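PDB 2XPZ: leukotriene A-4 hydrolase, which cleaves di- and tripeptides from the amino end as a zinc aminopeptidase of the M1 family, and has low epoxide hydrolase activity in vitro. Local coordinates for residues A[299-304]-A[329-334]; A[306-311]-A[416-421]; A[324-329]-A[395-400]. All blocks are in the same frame, centred on the assembly; numbering follows the deposited sequence.

Contacts 1 and 3 share helix 321-339 of the catalytic domain and each supplies a zinc ligand, His301 and Glu324. Their centres lie about 11 Å apart, and Thr327 CG2 closes on His301 CE1 at 3.3 Å between them. Contact 2 joins the loop after the HExxH motif to helix 407-420, its centre about 13 Å from that of contact 1 and about 14 Å from that of contact 3; the side chain of Ser308 is about 8 Å from the zinc. It reaches both: Leu330 CD1 touches Phe418 CZ at 3.4 Å, and Ser308 OG probably hydrogen-bonds Thr327 OG1 at 2.6 Å. Trp326 continues the chain of contacts, meeting Tyr417, Phe418 and Leu397.

Contact 1 of 3, residues A[299-304]-A[329-334]; sequences IAHELA and YLERRI. With ZN (zinc ion), chain C.
Leu330 opens the contact by setting its CB 4.4 Å from Ala304 CB, where helix 299-304 packs on helix 321-339. Helix 299-304, with His305 just beyond it, and Glu324 of helix 321-339 form the HExxH-X18-E zinc motif of M1 aminopeptidases, and the axes of the two segments approach to 8.4 Å. The small Ala300 and Ala304 both point at helix 321-339, letting the backbones come close, with the CA atoms of His301 and Glu331 5.0 Å apart.

Glu331, the next residue, carries the polar part of the contact and covers more of the interface than any other. Its CG lies anti to the backbone N (chi1 162°) and the rest of the chain is extended, which carries the carboxylate across to the imidazole edge of His301. His301 ND1 donates to Glu331 OE1 at 2.6 Å with an N-H...O angle of 159°. The oxygen lies close to the ring plane, but the donor reaches it from above the carboxylate plane, 55° out of it. Together with the bond from His301 NE2 to zinc (2.1 Å), this hydrogen bond fixes the ring's rotation. The carboxylate thus acts as a second-shell group and would be expected to polarise the ring toward the metal. His305 and Glu324 are the other protein ligands.

Ile334 closes the interface with two branches: CG2 rests on Ala300 CB at 3.9 Å, and CD1 meets Leu303 CD2 at 4.3 Å.

Contact 2 of 3, residues A[306-311]-A[416-421]; sequences SWSGNL and HYFKKF
Phe418 reaches out of helix 407-420 and presses its ring against Trp307 and Ser308, in the loop that follows the HExxH helix. The contact is mostly apolar. Ser308 CB meets the ring at its edge, close to Phe418 CE1 (3.3 Å), while Trp307 CB lies over one face, 4.2 Å from Phe418 CD1. The ring gets there because its CG stands anti to the carbonyl carbon (chi1 -69°). Farther along, Leu311 CD2 brushes the backbone Phe418 O at 4.2 Å. Replacing Phe418 by an alanine is likely to open a gap beside Ser308 CB and Trp307 CB and leave this loop less firmly held.

The polar atoms of Ser308 turn to other partners: OG to Thr327 OG1, leaving its CB for the phenylalanine, and O to ND1 of the zinc ligand His305. The backbone of Leu311 pairs with that of Lys423.

The loop lies directly after the HExxH motif of the thermolysin-like catalytic domain of M1 peptidases, and Ser308 is where the two kinds of contact meet: its O holds a zinc-ligand histidine while its CB takes the ring of Phe418, from a helix later in the chain.

Contact 3 of 3, residues A[324-329]-A[395-400]; sequences EGWTVY and NLLFHL. With ZN (zinc ion), chain C.
Leu397 packs over Trp326 and against Tyr329 in a buried, apolar helix-helix contact on the far side of helix 321-339 from the zinc. The segment axes come within 9.0 Å of each other at 58°, and the partner is helix 387-403.

Leu397 has its CG anti to the carbonyl carbon (chi1 -80°); this directs CG at the Trp326 indole, and both methyls lie over the same face. CD1 makes a CH-pi contact with the five-membered ring, 3.7 Å from its centroid and 25° off the normal. CD2 lies over the CE2-CZ2 bond, 3.6 Å from Trp326 CE2. Packing is close beneath CD1, which is 3.3 Å from Trp326 CA and 3.8 Å from Gly325 O. Tyr329 adds its CB at 3.9 Å from Leu397 CD1, and its ring lies obliquely to Leu397 CB.

One residue before Gly325, Glu324 points to the metal site and binds zinc through OE2 at 2.1 Å, with OE1 more distant at 2.7 Å.

Across the indole, Tyr417 of helix 407-420 stacks on the face opposite Leu397, and Phe418 meets the indole edge-to-face. The indole of Trp326 thus lies between helices 387-403 and 407-420, while Val328 touches Tyr390, the catalytic proton donor, and Phe394, both of helix 387-403.

Contact 1 of 3, residues A[299-304]-A[329-334]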
loop_
_atom_site.group_PDB
_atom_site.type_symbol
_atom_site.label_atom_id
_atom_site.label_comp_id
_atom_site.label_asym_id
_atom_site.label_seq_id
_atom_site.Cartn_x
_atom_site.Cartn_y
_atom_site.Cartn_z
ATOM N N ILE A 299 -5.701 -4.234 -7.764
ATOM C CA ILE A 299 -6.617 -3.083 -7.734
ATOM C C ILE A 299 -7.715 -3.234 -6.670
ATOM O O ILE A 299 -8.228 -2.242 -6.144
ATOM C CB ILE A 299 -7.261 -2.815 -9.136
ATOM C CG1 ILE A 299 -6.252 -2.150 -10.067
ATOM C CG2 ILE A 299 -8.498 -1.930 -9.031
ATOM C CD1 ILE A 299 -5.524 -0.967 -9.445
ATOM N N ALA A 300 -8.059 -4.482 -6.357
ATOM C CA ALA A 300 -9.097 -4.796 -5.375
ATOM C C ALA A 300 -8.727 -4.299 -3.986
ATOM O O ALA A 300 -9.592 -3.995 -3.170
ATOM C CB ALA A 300 -9.364 -6.296 -5.350
ATOM N N HIS A 301 -7.431 -4.216 -3.728
ATOM C CA HIS A 301 -6.932 -3.795 -2.429
ATOM C C HIS A 301 -7.122 -2.301 -2.170
ATOM O O HIS A 301 -7.672 -1.906 -1.156
ATOM C CB HIS A 301 -5.457 -4.136 -2.319
ATOM C CG HIS A 301 -4.873 -3.801 -0.988
ATOM N ND1 HIS A 301 -4.919 -4.665 0.079
ATOM C CD2 HIS A 301 -4.255 -2.681 -0.548
ATOM C CE1 HIS A 301 -4.336 -4.099 1.124
ATOM N NE2 HIS A 301 -3.932 -2.897 0.770
ATOM N N GLU A 302 -6.636 -1.484 -3.098
ATOM C CA GLU A 302 -6.801 -0.049 -3.057
ATOM C C GLU A 302 -8.268 0.301 -3.097
ATOM O O GLU A 302 -8.718 1.188 -2.393
ATOM C CB GLU A 302 -6.085 0.586 -4.241
ATOM C CG GLU A 302 -4.694 1.097 -3.897
ATOM C CD GLU A 302 -3.676 -0.010 -3.786
ATOM O OE1 GLU A 302 -3.821 -1.003 -4.529
ATOM O OE2 GLU A 302 -2.730 0.108 -2.975
ATOM N N LEU A 303 -9.013 -0.393 -3.936
ATOM C CA LEU A 303 -10.437 -0.172 -4.031
ATOM C C LEU A 303 -11.080 -0.469 -2.685
ATOM O O LEU A 303 -11.942 0.269 -2.196
ATOM C CB LEU A 303 -11.024 -1.091 -5.085
ATOM C CG LEU A 303 -12.536 -1.037 -5.152
ATOM C CD1 LEU A 303 -12.952 0.265 -5.785
ATOM C CD2 LEU A 303 -13.043 -2.222 -5.933
ATOM N N ALA A 304 -10.653 -1.567 -2.082
ATOM C CA ALA A 304 -11.220 -1.999 -0.815
ATOM C C ALA A 304 -11.055 -0.914 0.241
ATOM O O ALA A 304 -11.894 -0.760 1.118
ATOM C CB ALA A 304 -10.564 -3.291 -0.367
ATOM N N TYR A 329 -8.689 -8.554 4.074
ATOM C CA TYR A 329 -9.875 -9.411 4.174
ATOM C C TYR A 329 -10.874 -9.110 3.070
ATOM O O TYR A 329 -11.215 -9.977 2.262
ATOM C CB TYR A 329 -10.587 -9.273 5.528
ATOM C CG TYR A 329 -11.887 -10.063 5.584
ATOM C CD1 TYR A 329 -11.883 -11.427 5.848
ATOM C CD2 TYR A 329 -13.109 -9.455 5.343
ATOM C CE1 TYR A 329 -13.054 -12.149 5.887
ATOM C CE2 TYR A 329 -14.286 -10.178 5.376
ATOM C CZ TYR A 329 -14.247 -11.526 5.647
ATOM O OH TYR A 329 -15.402 -12.265 5.682
ATOM N N LEU A 330 -11.358 -7.874 3.061
ATOM C CA LEU A 330 -12.303 -7.437 2.055
ATOM C C LEU A 330 -11.732 -7.629 0.641
ATOM O O LEU A 330 -12.463 -7.981 -0.282
ATOM C CB LEU A 330 -12.683 -5.986 2.317
ATOM C CG LEU A 330 -13.284 -5.684 3.685
ATOM C CD1 LEU A 330 -13.392 -4.195 3.874
ATOM C CD2 LEU A 330 -14.636 -6.326 3.823
ATOM N N GLU A 331 -10.423 -7.415 0.491
ATOM C CA GLU A 331 -9.727 -7.599 -0.787
ATOM C C GLU A 331 -9.820 -9.034 -1.254
ATOM O O GLU A 331 -10.159 -9.306 -2.399
ATOM C CB GLU A 331 -8.255 -7.210 -0.661
ATOM C CG GLU A 331 -7.357 -7.755 -1.759
ATOM C CD GLU A 331 -5.880 -7.553 -1.450
ATOM O OE1 GLU A 331 -5.566 -7.112 -0.328
ATOM O OE2 GLU A 331 -5.031 -7.839 -2.319
ATOM N N ARG A 332 -9.514 -9.953 -0.351
ATOM C CA ARG A 332 -9.577 -11.367 -0.644
ATOM C C ARG A 332 -11.014 -11.830 -0.815
ATOM O O ARG A 332 -11.271 -12.829 -1.475
ATOM C CB ARG A 332 -8.846 -12.147 0.444
ATOM C CG ARG A 332 -7.365 -12.236 0.173
ATOM C CD ARG A 332 -6.527 -12.333 1.416
ATOM N NE ARG A 332 -5.117 -12.259 1.050
ATOM C CZ ARG A 332 -4.102 -12.317 1.904
ATOM N NH1 ARG A 332 -4.323 -12.455 3.202
ATOM N NH2 ARG A 332 -2.859 -12.236 1.453
ATOM N N ARG A 333 -11.954 -11.091 -0.236
ATOM C CA ARG A 333 -13.368 -11.389 -0.419
ATOM C C ARG A 333 -13.857 -10.951 -1.797
ATOM O O ARG A 333 -14.705 -11.597 -2.409
ATOM C CB ARG A 333 -14.196 -10.735 0.680
ATOM C CG ARG A 333 -14.209 -11.526 1.976
ATOM C CD ARG A 333 -15.060 -12.773 1.859
ATOM N NE ARG A 333 -16.406 -12.490 1.361
ATOM C CZ ARG A 333 -17.456 -12.210 2.129
ATOM N NH1 ARG A 333 -17.336 -12.167 3.450
ATOM N NH2 ARG A 333 -18.634 -11.969 1.572
ATOM N N ILE A 334 -13.312 -9.846 -2.285
ATOM C CA ILE A 334 -13.616 -9.386 -3.629
ATOM C C ILE A 334 -13.103 -10.365 -4.671
ATOM O O ILE A 334 -13.842 -10.742 -5.578
ATOM C CB ILE A 334 -13.030 -7.997 -3.896
ATOM C CG1 ILE A 334 -13.869 -6.929 -3.197
ATOM C CG2 ILE A 334 -12.978 -7.724 -5.378
ATOM C CD1 ILE A 334 -13.245 -5.555 -3.253
HETATM ZN ZN ZN C . -3.350 -1.082 1.761
#

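Contact 2 of 3, residues A[306-311]-A[416-421]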
loop_
_atom_site.group_PDB
_atom_site.type_symbol
_atom_site.label_atom_id
_atom_site.label_comp_id
_atom_site.label_asym_id
_atom_site.label_seq_id
_atom_site.Cartn_x
_atom_site.Cartn_y
_atom_site.Cartn_z
ATOM N N SER A 306 -11.472 2.050 0.053
ATOM C CA SER A 306 -12.534 3.025 -0.040
ATOM C C SER A 306 -13.484 2.865 1.137
ATOM O O SER A 306 -14.062 3.837 1.593
ATOM C CB SER A 306 -13.264 2.882 -1.368
ATOM O OG SER A 306 -12.361 3.062 -2.449
ATOM N N TRP A 307 -13.637 1.642 1.638
ATOM C CA TRP A 307 -14.420 1.420 2.853
ATOM C C TRP A 307 -13.525 1.378 4.093
ATOM O O TRP A 307 -13.676 2.197 4.993
ATOM C CB TRP A 307 -15.281 0.158 2.766
ATOM C CG TRP A 307 -16.363 0.254 1.772
ATOM C CD1 TRP A 307 -17.663 0.586 1.998
ATOM C CD2 TRP A 307 -16.243 0.026 0.352
ATOM N NE1 TRP A 307 -18.364 0.577 0.810
ATOM C CE2 TRP A 307 -17.527 0.247 -0.184
ATOM C CE3 TRP A 307 -15.176 -0.330 -0.465
ATOM C CZ2 TRP A 307 -17.749 0.102 -1.567
ATOM C CZ3 TRP A 307 -15.419 -0.459 -1.820
ATOM C CH2 TRP A 307 -16.696 -0.245 -2.356
ATOM N N SER A 308 -12.580 0.448 4.137
ATOM C CA SER A 308 -11.768 0.270 5.337
ATOM C C SER A 308 -10.459 1.034 5.280
ATOM O O SER A 308 -9.564 0.686 4.518
ATOM C CB SER A 308 -11.470 -1.205 5.554
ATOM O OG SER A 308 -10.743 -1.722 4.460
ATOM N N GLY A 309 -10.332 2.057 6.111
ATOM C CA GLY A 309 -9.142 2.882 6.101
ATOM C C GLY A 309 -9.448 4.273 5.589
ATOM O O GLY A 309 -8.991 5.251 6.155
ATOM N N ASN A 310 -10.233 4.360 4.523
ATOM C CA ASN A 310 -10.561 5.636 3.952
ATOM C C ASN A 310 -11.860 6.082 4.549
ATOM O O ASN A 310 -11.967 7.198 5.038
ATOM C CB ASN A 310 -10.655 5.553 2.433
ATOM C CG ASN A 310 -9.312 5.289 1.778
ATOM O OD1 ASN A 310 -8.327 4.969 2.441
ATOM N ND2 ASN A 310 -9.269 5.430 0.471
ATOM N N LEU A 311 -12.840 5.189 4.538
ATOM C CA LEU A 311 -14.144 5.502 5.107
ATOM C C LEU A 311 -14.139 5.326 6.609
ATOM O O LEU A 311 -14.591 6.203 7.332
ATOM C CB LEU A 311 -15.235 4.634 4.491
ATOM C CG LEU A 311 -16.666 4.981 4.889
ATOM C CD1 LEU A 311 -17.094 6.299 4.267
ATOM C CD2 LEU A 311 -17.583 3.851 4.463
ATOM N N HIS A 416 -22.667 -3.593 9.180
ATOM C CA HIS A 416 -22.960 -2.829 10.396
ATOM C C HIS A 416 -21.719 -2.059 10.845
ATOM O O HIS A 416 -21.800 -0.871 11.141
ATOM C CB HIS A 416 -23.483 -3.742 11.524
ATOM C CG HIS A 416 -23.681 -3.041 12.830
ATOM N ND1 HIS A 416 -22.724 -3.016 13.823
ATOM C CD2 HIS A 416 -24.728 -2.320 13.315
ATOM C CE1 HIS A 416 -23.167 -2.323 14.855
ATOM N NE2 HIS A 416 -24.387 -1.893 14.568
ATOM N N TYR A 417 -20.575 -2.738 10.877
ATOM C CA TYR A 417 -19.313 -2.116 11.267
ATOM C C TYR A 417 -18.983 -0.895 10.416
ATOM O O TYR A 417 -18.794 0.192 10.955
ATOM C CB TYR A 417 -18.164 -3.132 11.237
ATOM C CG TYR A 417 -16.766 -2.536 11.323
ATOM C CD1 TYR A 417 -16.135 -2.343 12.545
ATOM C CD2 TYR A 417 -16.074 -2.186 10.173
ATOM C CE1 TYR A 417 -14.862 -1.806 12.613
ATOM C CE2 TYR A 417 -14.809 -1.650 10.233
ATOM C CZ TYR A 417 -14.207 -1.463 11.449
ATOM O OH TYR A 417 -12.944 -0.927 11.487
ATOM N N PHE A 418 -18.924 -1.066 9.098
ATOM C CA PHE A 418 -18.553 0.035 8.204
ATOM C C PHE A 418 -19.644 1.095 8.123
ATOM O O PHE A 418 -19.364 2.269 7.885
ATOM C CB PHE A 418 -18.182 -0.470 6.802
ATOM C CG PHE A 418 -16.895 -1.239 6.760
ATOM C CD1 PHE A 418 -15.685 -0.584 6.831
ATOM C CD2 PHE A 418 -16.896 -2.619 6.666
ATOM C CE1 PHE A 418 -14.506 -1.290 6.808
ATOM C CE2 PHE A 418 -15.721 -3.323 6.643
ATOM C CZ PHE A 418 -14.525 -2.662 6.710
ATOM N N LYS A 419 -20.888 0.686 8.327
ATOM C CA LYS A 419 -21.984 1.642 8.369
ATOM C C LYS A 419 -21.972 2.411 9.690
ATOM O O LYS A 419 -22.329 3.582 9.727
ATOM C CB LYS A 419 -23.323 0.937 8.178
ATOM C CG LYS A 419 -24.225 1.607 7.176
ATOM C CD LYS A 419 -25.633 1.090 7.296
ATOM C CE LYS A 419 -25.932 0.052 6.258
ATOM N NZ LYS A 419 -27.377 -0.291 6.323
ATOM N N LYS A 420 -21.545 1.747 10.764
ATOM C CA LYS A 420 -21.489 2.349 12.101
ATOM C C LYS A 420 -20.344 3.349 12.299
ATOM O O LYS A 420 -20.487 4.322 13.046
ATOM C CB LYS A 420 -21.429 1.267 13.187
ATOM C CG LYS A 420 -21.192 1.812 14.597
ATOM C CD LYS A 420 -21.374 0.744 15.652
ATOM C CE LYS A 420 -20.836 1.204 16.986
ATOM N NZ LYS A 420 -20.968 0.153 18.033
ATOM N N PHE A 421 -19.212 3.110 11.642
ATOM C CA PHE A 421 -18.049 3.988 11.788
ATOM C C PHE A 421 -17.735 4.814 10.535
ATOM O O PHE A 421 -16.698 5.469 10.454
ATOM C CB PHE A 421 -16.820 3.204 12.269
ATOM C CG PHE A 421 -16.932 2.733 13.690
ATOM C CD1 PHE A 421 -16.750 3.621 14.743
ATOM C CD2 PHE A 421 -17.235 1.412 13.977
ATOM C CE1 PHE A 421 -16.863 3.205 16.056
ATOM C CE2 PHE A 421 -17.350 0.988 15.290
ATOM C CZ PHE A 421 -17.164 1.889 16.332
#

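Contact 3 of 3, residues A[324-329]-A[395-400]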
loop_
_atom_site.group_PDB
_atom_site.type_symbol
_atom_site.label_atom_id
_atom_site.label_comp_id
_atom_site.label_asym_id
_atom_site.label_seq_id
_atom_site.Cartn_x
_atom_site.Cartn_y
_atom_site.Cartn_z
ATOM N N GLU A 324 -5.443 -1.925 7.510
ATOM C CA GLU A 324 -4.877 -2.865 6.540
ATOM C C GLU A 324 -5.358 -4.313 6.589
ATOM O O GLU A 324 -5.465 -4.960 5.554
ATOM C CB GLU A 324 -3.358 -2.827 6.627
ATOM C CG GLU A 324 -2.791 -1.630 5.933
ATOM C CD GLU A 324 -3.171 -1.615 4.470
ATOM O OE1 GLU A 324 -3.795 -2.595 4.006
ATOM O OE2 GLU A 324 -2.838 -0.630 3.783
ATOM N N GLY A 325 -5.628 -4.817 7.787
ATOM C CA GLY A 325 -6.172 -6.148 7.936
ATOM C C GLY A 325 -7.559 -6.266 7.351
ATOM O O GLY A 325 -7.846 -7.198 6.615
ATOM N N TRP A 326 -8.433 -5.329 7.689
ATOM C CA TRP A 326 -9.791 -5.320 7.147
ATOM C C TRP A 326 -9.749 -5.218 5.637
ATOM O O TRP A 326 -10.654 -5.665 4.945
ATOM C CB TRP A 326 -10.578 -4.133 7.695
ATOM C CG TRP A 326 -11.637 -4.442 8.720
ATOM C CD1 TRP A 326 -11.700 -3.962 10.000
ATOM C CD2 TRP A 326 -12.802 -5.250 8.546
ATOM N NE1 TRP A 326 -12.825 -4.431 10.631
ATOM C CE2 TRP A 326 -13.522 -5.230 9.755
ATOM C CE3 TRP A 326 -13.309 -6.005 7.483
ATOM C CZ2 TRP A 326 -14.708 -5.928 9.939
ATOM C CZ3 TRP A 326 -14.489 -6.700 7.664
ATOM C CH2 TRP A 326 -15.174 -6.658 8.879
ATOM N N THR A 327 -8.688 -4.617 5.123
ATOM C CA THR A 327 -8.600 -4.355 3.701
ATOM C C THR A 327 -8.128 -5.583 2.957
ATOM O O THR A 327 -8.619 -5.893 1.877
ATOM C CB THR A 327 -7.644 -3.204 3.401
ATOM O OG1 THR A 327 -8.241 -1.973 3.808
ATOM C CG2 THR A 327 -7.381 -3.141 1.934
ATOM N N VAL A 328 -7.164 -6.282 3.527
ATOM C CA VAL A 328 -6.755 -7.553 2.956
ATOM C C VAL A 328 -7.933 -8.530 2.971
ATOM O O VAL A 328 -8.163 -9.231 1.990
ATOM C CB VAL A 328 -5.552 -8.137 3.694
ATOM C CG1 VAL A 328 -5.404 -9.581 3.352
ATOM C CG2 VAL A 328 -4.292 -7.368 3.333
ATOM N N TYR A 329 -8.689 -8.554 4.074
ATOM C CA TYR A 329 -9.875 -9.411 4.174
ATOM C C TYR A 329 -10.874 -9.110 3.070
ATOM O O TYR A 329 -11.215 -9.977 2.262
ATOM C CB TYR A 329 -10.587 -9.273 5.528
ATOM C CG TYR A 329 -11.887 -10.063 5.584
ATOM C CD1 TYR A 329 -11.883 -11.427 5.848
ATOM C CD2 TYR A 329 -13.109 -9.455 5.343
ATOM C CE1 TYR A 329 -13.054 -12.149 5.887
ATOM C CE2 TYR A 329 -14.286 -10.178 5.376
ATOM C CZ TYR A 329 -14.247 -11.526 5.647
ATOM O OH TYR A 329 -15.402 -12.265 5.682
ATOM N N ASN A 395 -5.943 -12.713 9.118
ATOM C CA ASN A 395 -6.194 -13.974 9.804
ATOM C C ASN A 395 -7.152 -13.878 11.005
ATOM O O ASN A 395 -7.937 -14.790 11.227
ATOM C CB ASN A 395 -4.876 -14.674 10.162
ATOM C CG ASN A 395 -4.187 -15.263 8.944
ATOM O OD1 ASN A 395 -4.795 -16.012 8.184
ATOM N ND2 ASN A 395 -2.919 -14.924 8.749
ATOM N N LEU A 396 -7.112 -12.782 11.759
ATOM C CA LEU A 396 -8.092 -12.579 12.830
ATOM C C LEU A 396 -9.502 -12.334 12.287
ATOM O O LEU A 396 -10.487 -12.786 12.853
ATOM C CB LEU A 396 -7.685 -11.439 13.780
ATOM C CG LEU A 396 -8.728 -10.991 14.825
ATOM C CD1 LEU A 396 -9.068 -12.080 15.842
ATOM C CD2 LEU A 396 -8.270 -9.727 15.536
ATOM N N LEU A 397 -9.608 -11.597 11.196
ATOM C CA LEU A 397 -10.921 -11.325 10.637
ATOM C C LEU A 397 -11.466 -12.571 9.967
ATOM O O LEU A 397 -12.673 -12.799 9.970
ATOM C CB LEU A 397 -10.873 -10.159 9.647
ATOM C CG LEU A 397 -10.868 -8.751 10.241
ATOM C CD1 LEU A 397 -10.565 -7.788 9.141
ATOM C CD2 LEU A 397 -12.191 -8.397 10.947
ATOM N N PHE A 398 -10.566 -13.366 9.387
ATOM C CA PHE A 398 -10.940 -14.622 8.743
ATOM C C PHE A 398 -11.377 -15.656 9.790
ATOM O O PHE A 398 -12.385 -16.341 9.615
ATOM C CB PHE A 398 -9.804 -15.174 7.862
ATOM C CG PHE A 398 -10.127 -16.509 7.253
ATOM C CD1 PHE A 398 -10.854 -16.592 6.073
ATOM C CD2 PHE A 398 -9.753 -17.689 7.888
ATOM C CE1 PHE A 398 -11.185 -17.825 5.529
ATOM C CE2 PHE A 398 -10.076 -18.919 7.348
ATOM C CZ PHE A 398 -10.792 -18.990 6.169
ATOM N N HIS A 399 -10.613 -15.749 10.878
ATOM C CA HIS A 399 -10.969 -16.578 12.022
ATOM C C HIS A 399 -12.367 -16.259 12.527
ATOM O O HIS A 399 -13.179 -17.158 12.713
ATOM C CB HIS A 399 -9.951 -16.399 13.148
ATOM C CG HIS A 399 -10.254 -17.199 14.375
ATOM N ND1 HIS A 399 -10.712 -18.503 14.324
ATOM C CD2 HIS A 399 -10.151 -16.893 15.689
ATOM C CE1 HIS A 399 -10.888 -18.954 15.550
ATOM N NE2 HIS A 399 -10.554 -17.997 16.400
ATOM N N LEU A 400 -12.642 -14.973 12.742
ATOM C CA LEU A 400 -13.966 -14.503 13.174
ATOM C C LEU A 400 -15.071 -14.894 12.191
ATOM O O LEU A 400 -16.195 -15.173 12.591
ATOM C CB LEU A 400 -13.974 -12.979 13.393
ATOM C CG LEU A 400 -13.153 -12.405 14.552
ATOM C CD1 LEU A 400 -13.414 -10.908 14.696
ATOM C CD2 LEU A 400 -13.469 -13.151 15.840
HETATM ZN ZN ZN C . -3.350 -1.082 1.761
#